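Local coordinates for protein archease, possible chaperone (Thermotoga maritima, PDB 1J5U) that probably activates the tRNA-splicing ligase RtcB by promoting its guanylylation, binds calcium, and may also act as a chaperone, at residues A[34-39]-A[74-79]. Sequence-based numbering, arbitrary orientation.
Sequences ELLEEA and NDWILE
The indole of Trp-76 bridges helix 66-81 and helix 32-47 in a buried helix-helix contact, apolar between side chains, near the centre of the chain, where its six-membered ring meets Leu-36 and Ala-39. Between segments 34-39 and 74-79 the nearest alpha carbons, Ala-39 CA and Trp-76 CA, are 9.7 Å apart, and the indole spans that distance; nearer its start helix 66-81 packs directly on Leu-36 and Ala-39 through Val-73. With its CG beside the backbone N (chi1 -68°) and chi2 at -8°, the indole extends from its own helix and presents the CZ3-CH2 edge to the other. Leu-36 O lies at that edge, near the ring plane, 3.3 Å from both CZ3 and CH2 of Trp-76; no hydrogen bond joins the segments. The Leu-36 side chain runs obliquely to the indole, its CB and CD2 each 3.8 Å from Trp-76 CH2. The CB of Ala-39 points toward segment 74-79 and lies obliquely to the ring, 4.1 Å from Trp-76 CZ3. Tyr-60 packs edge-to-face with the indole. An alanine in place of Trp-76 would probably open a gap between the two segments and leave Leu-36 and Ala-39 without their aromatic neighbour. A single tryptophan thus reaches across to the neighbouring helix in the buried core, with strands 84-92 and 95-105 packing on the same indole, in the alpha/beta fold of the archease family (SHS2 clan).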
# COMPACT_ATOMS: atom_id res chain seq x y z
N GLU A 34 2.61 11.42 3.04
CA GLU A 34 2.53 10.71 4.31
C GLU A 34 1.48 9.58 4.25
O GLU A 34 1.61 8.59 4.95
CB GLU A 34 2.22 11.66 5.47
CG GLU A 34 3.38 12.60 5.78
CD GLU A 34 3.19 13.35 7.10
OE1 GLU A 34 2.08 13.32 7.69
OE2 GLU A 34 4.16 13.97 7.55
N LEU A 35 0.45 9.74 3.43
CA LEU A 35 -0.51 8.66 3.28
C LEU A 35 0.18 7.50 2.59
O LEU A 35 -0.07 6.34 2.91
CB LEU A 35 -1.73 9.10 2.48
CG LEU A 35 -2.53 10.22 3.16
CD1 LEU A 35 -3.79 10.44 2.38
CD2 LEU A 35 -2.88 9.81 4.62
N LEU A 36 1.06 7.80 1.62
CA LEU A 36 1.79 6.72 0.94
C LEU A 36 2.77 6.07 1.91
O LEU A 36 3.01 4.87 1.83
CB LEU A 36 2.55 7.24 -0.29
CG LEU A 36 1.70 7.44 -1.56
CD1 LEU A 36 2.52 8.17 -2.62
CD2 LEU A 36 1.22 6.09 -2.09
N GLU A 37 3.35 6.85 2.82
CA GLU A 37 4.28 6.29 3.81
C GLU A 37 3.46 5.31 4.68
O GLU A 37 3.95 4.24 5.04
CB GLU A 37 4.86 7.40 4.71
CG GLU A 37 5.95 8.29 4.03
CD GLU A 37 6.20 9.61 4.78
OE1 GLU A 37 6.20 9.60 6.01
OE2 GLU A 37 6.40 10.67 4.14
N GLU A 38 2.23 5.69 5.02
CA GLU A 38 1.39 4.80 5.82
C GLU A 38 0.96 3.54 5.03
O GLU A 38 0.84 2.45 5.59
CB GLU A 38 0.18 5.58 6.35
CG GLU A 38 0.53 6.49 7.55
CD GLU A 38 1.22 5.72 8.67
OE1 GLU A 38 0.92 4.52 8.82
OE2 GLU A 38 2.06 6.30 9.41
N ALA A 39 0.73 3.68 3.73
CA ALA A 39 0.38 2.50 2.90
C ALA A 39 1.59 1.57 2.94
O ALA A 39 1.47 0.35 3.06
CB ALA A 39 0.07 2.92 1.44
N ASN A 74 -0.45 -0.26 -5.75
CA ASN A 74 -0.53 -1.55 -6.41
C ASN A 74 0.75 -1.88 -7.15
O ASN A 74 1.08 -3.04 -7.32
CB ASN A 74 -1.74 -1.64 -7.33
CG ASN A 74 -3.01 -1.99 -6.55
OD1 ASN A 74 -2.99 -2.93 -5.75
ND2 ASN A 74 -4.08 -1.25 -6.75
N ASP A 75 1.48 -0.85 -7.56
CA ASP A 75 2.74 -1.14 -8.22
C ASP A 75 3.71 -1.65 -7.16
O ASP A 75 4.51 -2.54 -7.44
CB ASP A 75 3.33 0.09 -8.91
CG ASP A 75 4.55 -0.28 -9.73
OD1 ASP A 75 5.68 0.08 -9.36
OD2 ASP A 75 4.36 -0.98 -10.73
N TRP A 76 3.62 -1.13 -5.94
CA TRP A 76 4.48 -1.60 -4.85
C TRP A 76 4.20 -3.08 -4.55
O TRP A 76 5.10 -3.82 -4.21
CB TRP A 76 4.24 -0.82 -3.56
CG TRP A 76 4.67 0.62 -3.58
CD1 TRP A 76 5.39 1.25 -4.57
CD2 TRP A 76 4.40 1.60 -2.58
NE1 TRP A 76 5.57 2.57 -4.24
CE2 TRP A 76 4.97 2.82 -3.02
CE3 TRP A 76 3.72 1.57 -1.34
CZ2 TRP A 76 4.89 4.00 -2.27
CZ3 TRP A 76 3.65 2.76 -0.59
CH2 TRP A 76 4.23 3.96 -1.06
N ILE A 77 2.93 -3.47 -4.63
CA ILE A 77 2.54 -4.86 -4.40
C ILE A 77 3.15 -5.74 -5.51
O ILE A 77 3.57 -6.86 -5.26
CB ILE A 77 1.00 -4.99 -4.37
CG1 ILE A 77 0.49 -4.39 -3.03
CG2 ILE A 77 0.57 -6.46 -4.54
CD1 ILE A 77 -0.99 -3.97 -3.03
N LEU A 78 3.21 -5.22 -6.73
CA LEU A 78 3.79 -5.96 -7.86
C LEU A 78 5.28 -6.12 -7.54
O LEU A 78 5.82 -7.22 -7.66
CB LEU A 78 3.61 -5.19 -9.18
CG LEU A 78 4.25 -5.78 -10.46
CD1 LEU A 78 3.74 -7.23 -10.73
CD2 LEU A 78 3.91 -4.88 -11.64
N GLU A 79 5.93 -5.04 -7.11
CA GLU A 79 7.34 -5.12 -6.77
C GLU A 79 7.57 -6.11 -5.64
O GLU A 79 8.58 -6.86 -5.63
CB GLU A 79 7.89 -3.74 -6.37
CG GLU A 79 8.12 -2.81 -7.56
CD GLU A 79 9.19 -3.35 -8.51
OE1 GLU A 79 10.11 -4.04 -8.02
OE2 GLU A 79 9.10 -3.07 -9.72